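Local coordinates for protein methoxy mycolic acid synthase 2 (Mycobacterium tuberculosis, PDB 1TPY) that transfers a methylene group from S-adenosyl-L-methionine to a double bond of mycolic acids, forming the cis cyclopropane ring of alpha- and methoxymycolates, at residues H144-L158 and P206-F220. Sequence-based numbering, arbitrary orientation.
Sequences HDRHADFFARAHKIL and PTIEMVEEQSAKTGF
Phe-151 of helix 147-157 fills a hole on helix 208-218 formed by Val-211, Gln-214, Ser-215 and Thr-218, a worked example of knobs-into-holes packing between neighbouring helices on one face of a methyltransferase sheet. Ser-215 CB lies over the middle of its ring, 3.8 Å from the centroid, while Phe-150 CD2 covers the opposite face. The reciprocal knob is Thr-218, set among Ala-148, Phe-151, Ala-152 and His-155. With CG2 anti to the backbone N (OG1 at chi1 -53°), its methyl reaches His-155 CB at 3.4 Å; its hydroxyl oxygen OG1 lies 2.7 Å from a water oxygen, and that water donates to Ala-148 O. Toward the C-terminal ends, His-155 directs a ring edge at the face of Phe-220, centroids 5.1 Å apart and planes at 85°, and Thr-218 O rests over a face of the imidazole. At the other end the bent Met-210 chain lays CE over the centre of the His-144 ring, 3.3 Å from the centroid, with SD above the same face; CE also touches His-147 CD2.

Behind this shell, Ser-215 OG donates to Val-211 O (2.7 Å), tying the hydroxyl back into its own helix while CB meets the ring. The Schellman turn at Gly-219 swings the chain round to Phe-220, just before strand 221-227. The axes of helices 147-157 and 208-218 cross at -46° with a closest approach of 8.9 Å, and Leu-166 and Leu-285 of the sheet underlie Phe-151. No direct hydrogen bond joins the two segments, so cohesion rests on apolar, CH-pi and aromatic packing, supplemented by one water bridge.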
ATOM      1  N   HIS A 144      -7.956  12.877   1.192  1.00 28.17           N
ATOM      2  CA  HIS A 144      -8.165  13.680  -0.011  1.00 30.15           C
ATOM      3  C   HIS A 144      -7.621  15.095   0.137  1.00 30.75           C
ATOM      4  O   HIS A 144      -7.078  15.662  -0.813  1.00 30.93           O
ATOM      5  CB  HIS A 144      -9.657  13.747  -0.363  1.00 31.80           C
ATOM      6  CG  HIS A 144     -10.253  12.429  -0.752  1.00 34.15           C
ATOM      7  ND1 HIS A 144      -9.500  11.284  -0.906  1.00 34.17           N
ATOM      8  CD2 HIS A 144     -11.530  12.078  -1.035  1.00 35.46           C
ATOM      9  CE1 HIS A 144     -10.288  10.287  -1.266  1.00 34.54           C
ATOM     10  NE2 HIS A 144     -11.525  10.742  -1.352  1.00 34.89           N
ATOM     11  N   ASP A 145      -7.770  15.662   1.332  1.00 30.73           N
ATOM     12  CA  ASP A 145      -7.315  17.020   1.599  1.00 31.57           C
ATOM     13  C   ASP A 145      -5.804  17.205   1.487  1.00 31.85           C
ATOM     14  O   ASP A 145      -5.317  18.330   1.515  1.00 32.79           O
ATOM     15  CB  ASP A 145      -7.799  17.464   2.984  1.00 33.00           C
ATOM     16  CG  ASP A 145      -7.154  16.681   4.110  1.00 35.95           C
ATOM     17  OD1 ASP A 145      -6.883  15.472   3.929  1.00 36.17           O
ATOM     18  OD2 ASP A 145      -6.930  17.274   5.186  1.00 37.70           O
ATOM     19  N   ARG A 146      -5.061  16.111   1.348  1.00 30.92           N
ATOM     20  CA  ARG A 146      -3.610  16.207   1.229  1.00 30.04           C
ATOM     21  C   ARG A 146      -3.042  15.671  -0.082  1.00 28.90           C
ATOM     22  O   ARG A 146      -1.828  15.690  -0.281  1.00 30.11           O
ATOM     23  CB  ARG A 146      -2.936  15.486   2.399  1.00 31.25           C
ATOM     24  CG  ARG A 146      -3.185  16.153   3.738  1.00 31.20           C
ATOM     25  CD  ARG A 146      -2.440  15.467   4.858  1.00 30.06           C
ATOM     26  NE  ARG A 146      -2.660  16.157   6.124  1.00 30.53           N
ATOM     27  CZ  ARG A 146      -2.063  15.837   7.264  1.00 31.12           C
ATOM     28  NH1 ARG A 146      -1.200  14.832   7.302  1.00 32.30           N
ATOM     29  NH2 ARG A 146      -2.332  16.526   8.365  1.00 30.62           N
ATOM     30  N   HIS A 147      -3.905  15.196  -0.975  1.00 27.46           N
ATOM     31  CA  HIS A 147      -3.443  14.667  -2.257  1.00 26.01           C
ATOM     32  C   HIS A 147      -2.568  15.676  -2.995  1.00 26.81           C
ATOM     33  O   HIS A 147      -1.450  15.353  -3.411  1.00 27.40           O
ATOM     34  CB  HIS A 147      -4.630  14.294  -3.145  1.00 25.22           C
ATOM     35  CG  HIS A 147      -5.362  13.065  -2.705  1.00 23.45           C
ATOM     36  ND1 HIS A 147      -5.077  12.405  -1.529  1.00 25.87           N
ATOM     37  CD2 HIS A 147      -6.389  12.392  -3.276  1.00 22.44           C
ATOM     38  CE1 HIS A 147      -5.897  11.378  -1.392  1.00 23.02           C
ATOM     39  NE2 HIS A 147      -6.704  11.348  -2.438  1.00 26.85           N
ATOM     40  N   ALA A 148      -3.086  16.893  -3.162  1.00 26.17           N
ATOM     41  CA  ALA A 148      -2.361  17.961  -3.852  1.00 26.59           C
ATOM     42  C   ALA A 148      -0.970  18.171  -3.261  1.00 26.65           C
ATOM     43  O   ALA A 148       0.028  18.196  -3.987  1.00 27.52           O
ATOM     44  CB  ALA A 148      -3.160  19.268  -3.786  1.00 25.39           C
ATOM     45  N   ASP A 149      -0.902  18.326  -1.943  1.00 26.24           N
ATOM     46  CA  ASP A 149       0.384  18.517  -1.285  1.00 27.11           C
ATOM     47  C   ASP A 149       1.279  17.294  -1.471  1.00 26.41           C
ATOM     48  O   ASP A 149       2.495  17.434  -1.635  1.00 25.26           O
ATOM     49  CB  ASP A 149       0.193  18.809   0.206  1.00 27.73           C
ATOM     50  CG  ASP A 149      -0.188  20.248   0.470  1.00 31.92           C
ATOM     51  OD1 ASP A 149      -0.397  20.995  -0.509  1.00 34.78           O
ATOM     52  OD2 ASP A 149      -0.279  20.642   1.652  1.00 33.58           O
ATOM     53  N   PHE A 150       0.691  16.100  -1.457  1.00 24.84           N
ATOM     54  CA  PHE A 150       1.498  14.893  -1.645  1.00 25.13           C
ATOM     55  C   PHE A 150       2.246  14.927  -2.972  1.00 24.65           C
ATOM     56  O   PHE A 150       3.462  14.767  -3.009  1.00 25.23           O
ATOM     57  CB  PHE A 150       0.647  13.622  -1.615  1.00 25.12           C
ATOM     58  CG  PHE A 150       1.375  12.405  -2.138  1.00 27.38           C
ATOM     59  CD1 PHE A 150       2.435  11.849  -1.425  1.00 27.39           C
ATOM     60  CD2 PHE A 150       1.043  11.857  -3.375  1.00 26.39           C
ATOM     61  CE1 PHE A 150       3.156  10.771  -1.934  1.00 28.21           C
ATOM     62  CE2 PHE A 150       1.757  10.781  -3.894  1.00 27.51           C
ATOM     63  CZ  PHE A 150       2.816  10.235  -3.176  1.00 29.90           C
ATOM     64  N   PHE A 151       1.510  15.118  -4.063  1.00 23.87           N
ATOM     65  CA  PHE A 151       2.120  15.157  -5.383  1.00 25.82           C
ATOM     66  C   PHE A 151       3.121  16.299  -5.525  1.00 25.40           C
ATOM     67  O   PHE A 151       4.163  16.138  -6.152  1.00 27.15           O
ATOM     68  CB  PHE A 151       1.043  15.258  -6.469  1.00 24.13           C
ATOM     69  CG  PHE A 151       0.225  14.006  -6.618  1.00 24.17           C
ATOM     70  CD1 PHE A 151      -1.137  14.005  -6.323  1.00 23.04           C
ATOM     71  CD2 PHE A 151       0.817  12.820  -7.044  1.00 21.74           C
ATOM     72  CE1 PHE A 151      -1.892  12.842  -6.448  1.00 22.39           C
ATOM     73  CE2 PHE A 151       0.069  11.654  -7.170  1.00 21.49           C
ATOM     74  CZ  PHE A 151      -1.288  11.665  -6.872  1.00 20.15           C
ATOM     75  N   ALA A 152       2.816  17.447  -4.931  1.00 26.76           N
ATOM     76  CA  ALA A 152       3.727  18.587  -5.011  1.00 26.70           C
ATOM     77  C   ALA A 152       5.073  18.192  -4.395  1.00 26.81           C
ATOM     78  O   ALA A 152       6.133  18.493  -4.951  1.00 27.89           O
ATOM     79  CB  ALA A 152       3.133  19.798  -4.279  1.00 22.96           C
ATOM     80  N   ARG A 153       5.025  17.506  -3.255  1.00 25.66           N
ATOM     81  CA  ARG A 153       6.242  17.071  -2.569  1.00 25.38           C
ATOM     82  C   ARG A 153       7.016  16.034  -3.385  1.00 25.86           C
ATOM     83  O   ARG A 153       8.239  16.113  -3.521  1.00 24.54           O
ATOM     84  CB  ARG A 153       5.897  16.472  -1.204  1.00 24.81           C
ATOM     85  CG  ARG A 153       7.122  16.129  -0.372  1.00 23.46           C
ATOM     86  CD  ARG A 153       7.949  17.377  -0.100  1.00 23.99           C
ATOM     87  NE  ARG A 153       7.186  18.363   0.653  1.00 24.70           N
ATOM     88  CZ  ARG A 153       6.918  18.268   1.950  1.00 25.19           C
ATOM     89  NH1 ARG A 153       7.355  17.231   2.651  1.00 25.92           N
ATOM     90  NH2 ARG A 153       6.190  19.198   2.544  1.00 25.52           N
ATOM     91  N   ALA A 154       6.294  15.047  -3.910  1.00 26.19           N
ATOM     92  CA  ALA A 154       6.905  13.998  -4.716  1.00 23.96           C
ATOM     93  C   ALA A 154       7.576  14.635  -5.919  1.00 23.52           C
ATOM     94  O   ALA A 154       8.678  14.253  -6.302  1.00 24.44           O
ATOM     95  CB  ALA A 154       5.843  13.009  -5.177  1.00 21.71           C
ATOM     96  N   HIS A 155       6.898  15.618  -6.501  1.00 25.24           N
ATOM     97  CA  HIS A 155       7.395  16.329  -7.673  1.00 26.67           C
ATOM     98  C   HIS A 155       8.610  17.165  -7.272  1.00 28.07           C
ATOM     99  O   HIS A 155       9.583  17.279  -8.018  1.00 28.73           O
ATOM    100  CB  HIS A 155       6.274  17.224  -8.227  1.00 29.19           C
ATOM    101  CG  HIS A 155       6.548  17.783  -9.591  1.00 30.55           C
ATOM    102  ND1 HIS A 155       7.412  18.834  -9.808  1.00 32.65           N
ATOM    103  CD2 HIS A 155       6.068  17.433 -10.807  1.00 29.65           C
ATOM    104  CE1 HIS A 155       7.452  19.108 -11.099  1.00 31.40           C
ATOM    105  NE2 HIS A 155       6.646  18.273 -11.727  1.00 30.44           N
ATOM    106  N   LYS A 156       8.549  17.733  -6.074  1.00 27.22           N
ATOM    107  CA  LYS A 156       9.631  18.558  -5.567  1.00 28.18           C
ATOM    108  C   LYS A 156      10.916  17.765  -5.325  1.00 27.71           C
ATOM    109  O   LYS A 156      11.998  18.196  -5.726  1.00 26.14           O
ATOM    110  CB  LYS A 156       9.202  19.234  -4.258  1.00 30.08           C
ATOM    111  CG  LYS A 156      10.198  20.248  -3.707  1.00 34.63           C
ATOM    112  CD  LYS A 156      10.352  21.425  -4.667  1.00 39.76           C
ATOM    113  CE  LYS A 156      11.141  22.574  -4.049  1.00 42.95           C
ATOM    114  NZ  LYS A 156      11.195  23.766  -4.957  1.00 44.04           N
ATOM    115  N   ILE A 157      10.803  16.602  -4.684  1.00 25.39           N
ATOM    116  CA  ILE A 157      11.994  15.818  -4.371  1.00 24.94           C
ATOM    117  C   ILE A 157      12.564  14.945  -5.485  1.00 24.44           C
ATOM    118  O   ILE A 157      13.691  14.463  -5.374  1.00 24.03           O
ATOM    119  CB  ILE A 157      11.780  14.941  -3.108  1.00 24.21           C
ATOM    120  CG1 ILE A 157      10.777  13.822  -3.386  1.00 26.75           C
ATOM    121  CG2 ILE A 157      11.277  15.810  -1.961  1.00 25.45           C
ATOM    122  CD1 ILE A 157      10.541  12.914  -2.186  1.00 24.41           C
ATOM    123  N   LEU A 158      11.804  14.748  -6.557  1.00 24.05           N
ATOM    124  CA  LEU A 158      12.276  13.932  -7.677  1.00 25.50           C
ATOM    125  C   LEU A 158      13.131  14.725  -8.654  1.00 25.85           C
ATOM    126  O   LEU A 158      12.969  15.933  -8.793  1.00 26.11           O
ATOM    127  CB  LEU A 158      11.096  13.347  -8.452  1.00 23.64           C
ATOM    128  CG  LEU A 158      10.375  12.131  -7.880  1.00 22.28           C
ATOM    129  CD1 LEU A 158       9.162  11.813  -8.745  1.00 22.41           C
ATOM    130  CD2 LEU A 158      11.325  10.953  -7.832  1.00 21.04           C
ATOM    131  N   PRO A 206      -8.787   7.185  -3.157  1.00 26.24           N
ATOM    132  CA  PRO A 206      -9.134   8.189  -4.156  1.00 24.96           C
ATOM    133  C   PRO A 206      -9.939   7.513  -5.261  1.00 25.85           C
ATOM    134  O   PRO A 206     -10.092   6.290  -5.279  1.00 23.35           O
ATOM    135  CB  PRO A 206      -7.774   8.632  -4.666  1.00 25.27           C
ATOM    136  CG  PRO A 206      -7.027   7.334  -4.684  1.00 26.39           C
ATOM    137  CD  PRO A 206      -7.394   6.733  -3.332  1.00 24.80           C
ATOM    138  N   THR A 207     -10.463   8.323  -6.172  1.00 25.78           N
ATOM    139  CA  THR A 207     -11.178   7.809  -7.319  1.00 24.84           C
ATOM    140  C   THR A 207     -10.098   7.904  -8.389  1.00 23.54           C
ATOM    141  O   THR A 207      -9.091   8.576  -8.171  1.00 21.87           O
ATOM    142  CB  THR A 207     -12.381   8.703  -7.689  1.00 25.91           C
ATOM    143  OG1 THR A 207     -13.109   8.099  -8.758  1.00 33.07           O
ATOM    144  CG2 THR A 207     -11.928  10.059  -8.141  1.00 23.12           C
ATOM    145  N   ILE A 208     -10.276   7.244  -9.527  1.00 22.80           N
ATOM    146  CA  ILE A 208      -9.257   7.307 -10.569  1.00 23.90           C
ATOM    147  C   ILE A 208      -9.031   8.729 -11.079  1.00 24.47           C
ATOM    148  O   ILE A 208      -7.890   9.168 -11.203  1.00 25.09           O
ATOM    149  CB  ILE A 208      -9.605   6.379 -11.773  1.00 23.79           C
ATOM    150  CG1 ILE A 208      -9.371   4.913 -11.383  1.00 21.42           C
ATOM    151  CG2 ILE A 208      -8.751   6.747 -12.988  1.00 23.12           C
ATOM    152  CD1 ILE A 208      -9.884   3.905 -12.413  1.00 20.01           C
ATOM    153  N   GLU A 209     -10.110   9.448 -11.366  1.00 24.27           N
ATOM    154  CA  GLU A 209      -9.978  10.812 -11.862  1.00 26.92           C
ATOM    155  C   GLU A 209      -9.269  11.721 -10.859  1.00 27.45           C
ATOM    156  O   GLU A 209      -8.567  12.646 -11.253  1.00 29.00           O
ATOM    157  CB  GLU A 209     -11.352  11.394 -12.227  1.00 25.26           C
ATOM    158  CG  GLU A 209     -12.384  11.305 -11.115  1.00 26.41           C
ATOM    159  CD  GLU A 209     -13.745  11.793 -11.552  1.00 26.82           C
ATOM    160  OE1 GLU A 209     -14.049  11.690 -12.757  1.00 29.61           O
ATOM    161  OE2 GLU A 209     -14.516  12.268 -10.697  1.00 29.42           O
ATOM    162  N   MET A 210      -9.443  11.455  -9.567  1.00 27.78           N
ATOM    163  CA  MET A 210      -8.788  12.270  -8.543  1.00 28.53           C
ATOM    164  C   MET A 210      -7.271  12.172  -8.657  1.00 27.97           C
ATOM    165  O   MET A 210      -6.573  13.183  -8.584  1.00 28.18           O
ATOM    166  CB  MET A 210      -9.221  11.838  -7.142  1.00 28.20           C
ATOM    167  CG  MET A 210     -10.580  12.366  -6.702  1.00 31.98           C
ATOM    168  SD  MET A 210     -11.072  11.668  -5.096  1.00 35.43           S
ATOM    169  CE  MET A 210      -9.648  12.116  -4.142  1.00 25.86           C
ATOM    170  N   VAL A 211      -6.767  10.949  -8.823  1.00 27.89           N
ATOM    171  CA  VAL A 211      -5.329  10.720  -8.966  1.00 25.59           C
ATOM    172  C   VAL A 211      -4.815  11.392 -10.241  1.00 24.80           C
ATOM    173  O   VAL A 211      -3.811  12.105 -10.214  1.00 24.40           O
ATOM    174  CB  VAL A 211      -5.000   9.209  -9.042  1.00 24.62           C
ATOM    175  CG1 VAL A 211      -3.514   9.011  -9.322  1.00 23.14           C
ATOM    176  CG2 VAL A 211      -5.382   8.524  -7.739  1.00 24.81           C
ATOM    177  N   GLU A 212      -5.510  11.163 -11.352  1.00 24.39           N
ATOM    178  CA  GLU A 212      -5.117  11.744 -12.638  1.00 27.12           C
ATOM    179  C   GLU A 212      -5.095  13.266 -12.597  1.00 25.80           C
ATOM    180  O   GLU A 212      -4.092  13.890 -12.922  1.00 26.49           O
ATOM    181  CB  GLU A 212      -6.076  11.310 -13.751  1.00 25.16           C
ATOM    182  CG  GLU A 212      -6.200   9.810 -13.929  1.00 28.77           C
ATOM    183  CD  GLU A 212      -7.174   9.444 -15.039  1.00 32.65           C
ATOM    184  OE1 GLU A 212      -8.305   9.988 -15.053  1.00 33.04           O
ATOM    185  OE2 GLU A 212      -6.813   8.613 -15.892  1.00 32.81           O
ATOM    186  N   GLU A 213      -6.218  13.853 -12.203  1.00 26.09           N
ATOM    187  CA  GLU A 213      -6.346  15.296 -12.140  1.00 27.31           C
ATOM    188  C   GLU A 213      -5.356  15.969 -11.196  1.00 26.78           C
ATOM    189  O   GLU A 213      -4.684  16.920 -11.586  1.00 26.23           O
ATOM    190  CB  GLU A 213      -7.777  15.666 -11.747  1.00 27.58           C
ATOM    191  CG  GLU A 213      -8.813  15.221 -12.767  1.00 28.05           C
ATOM    192  CD  GLU A 213     -10.219  15.596 -12.359  1.00 28.50           C
ATOM    193  OE1 GLU A 213     -10.382  16.223 -11.289  1.00 27.62           O
ATOM    194  OE2 GLU A 213     -11.162  15.265 -13.103  1.00 27.07           O
ATOM    195  N   GLN A 214      -5.269  15.480  -9.963  1.00 27.88           N
ATOM    196  CA  GLN A 214      -4.358  16.056  -8.977  1.00 29.81           C
ATOM    197  C   GLN A 214      -2.897  15.920  -9.383  1.00 30.25           C
ATOM    198  O   GLN A 214      -2.116  16.855  -9.231  1.00 31.24           O
ATOM    199  CB  GLN A 214      -4.561  15.395  -7.615  1.00 32.10           C
ATOM    200  CG  GLN A 214      -5.881  15.729  -6.931  1.00 36.64           C
ATOM    201  CD  GLN A 214      -5.948  17.162  -6.416  1.00 39.78           C
ATOM    202  OE1 GLN A 214      -6.871  17.521  -5.686  1.00 40.97           O
ATOM    203  NE2 GLN A 214      -4.969  17.987  -6.794  1.00 39.70           N
ATOM    204  N   SER A 215      -2.524  14.760  -9.909  1.00 29.85           N
ATOM    205  CA  SER A 215      -1.142  14.549 -10.312  1.00 29.50           C
ATOM    206  C   SER A 215      -0.817  15.336 -11.575  1.00 29.44           C
ATOM    207  O   SER A 215       0.335  15.701 -11.802  1.00 28.28           O
ATOM    208  CB  SER A 215      -0.863  13.059 -10.537  1.00 29.27           C
ATOM    209  OG  SER A 215      -1.591  12.554 -11.640  1.00 29.48           O
ATOM    210  N   ALA A 216      -1.829  15.595 -12.398  1.00 28.98           N
ATOM    211  CA  ALA A 216      -1.608  16.351 -13.629  1.00 29.84           C
ATOM    212  C   ALA A 216      -1.385  17.820 -13.297  1.00 29.79           C
ATOM    213  O   ALA A 216      -0.585  18.494 -13.940  1.00 29.15           O
ATOM    214  CB  ALA A 216      -2.799  16.207 -14.569  1.00 29.33           C
ATOM    215  N   LYS A 217      -2.101  18.305 -12.287  1.00 30.80           N
ATOM    216  CA  LYS A 217      -1.982  19.693 -11.863  1.00 32.81           C
ATOM    217  C   LYS A 217      -0.564  19.984 -11.396  1.00 33.75           C
ATOM    218  O   LYS A 217      -0.026  21.065 -11.649  1.00 34.89           O
ATOM    219  CB  LYS A 217      -2.980  19.993 -10.738  1.00 33.48           C
ATOM    220  CG  LYS A 217      -4.432  19.978 -11.203  1.00 36.70           C
ATOM    221  CD  LYS A 217      -5.397  20.276 -10.069  1.00 37.81           C
ATOM    222  CE  LYS A 217      -6.842  20.225 -10.562  1.00 39.30           C
ATOM    223  NZ  LYS A 217      -7.827  20.274  -9.444  1.00 38.50           N
ATOM    224  N   THR A 218       0.037  19.005 -10.728  1.00 32.84           N
ATOM    225  CA  THR A 218       1.390  19.128 -10.208  1.00 34.32           C
ATOM    226  C   THR A 218       2.451  19.061 -11.308  1.00 33.18           C
ATOM    227  O   THR A 218       3.581  19.504 -11.114  1.00 33.39           O
ATOM    228  CB  THR A 218       1.680  18.016  -9.176  1.00 35.46           C
ATOM    229  OG1 THR A 218       0.651  18.017  -8.177  1.00 38.80           O
ATOM    230  CG2 THR A 218       3.025  18.254  -8.502  1.00 36.42           C
ATOM    231  N   GLY A 219       2.093  18.496 -12.456  1.00 32.78           N
ATOM    232  CA  GLY A 219       3.042  18.401 -13.549  1.00 30.60           C
ATOM    233  C   GLY A 219       3.432  16.988 -13.942  1.00 30.86           C
ATOM    234  O   GLY A 219       4.311  16.807 -14.790  1.00 29.93           O
ATOM    235  N   PHE A 220       2.804  15.987 -13.327  1.00 28.97           N
ATOM    236  CA  PHE A 220       3.104  14.596 -13.655  1.00 28.68           C
ATOM    237  C   PHE A 220       2.312  14.168 -14.886  1.00 29.32           C
ATOM    238  O   PHE A 220       1.192  14.628 -15.113  1.00 28.32           O
ATOM    239  CB  PHE A 220       2.731  13.635 -12.512  1.00 27.25           C
ATOM    240  CG  PHE A 220       3.600  13.748 -11.285  1.00 26.73           C
ATOM    241  CD1 PHE A 220       3.205  14.526 -10.205  1.00 26.95           C
ATOM    242  CD2 PHE A 220       4.796  13.043 -11.196  1.00 27.67           C
ATOM    243  CE1 PHE A 220       3.989  14.599  -9.046  1.00 28.60           C
ATOM    244  CE2 PHE A 220       5.585  13.108 -10.049  1.00 28.30           C
ATOM    245  CZ  PHE A 220       5.180  13.888  -8.970  1.00 27.38           C
TER
HETATM  246  O   HOH W   1       0.145  19.874  -6.336  1.00 39.19           O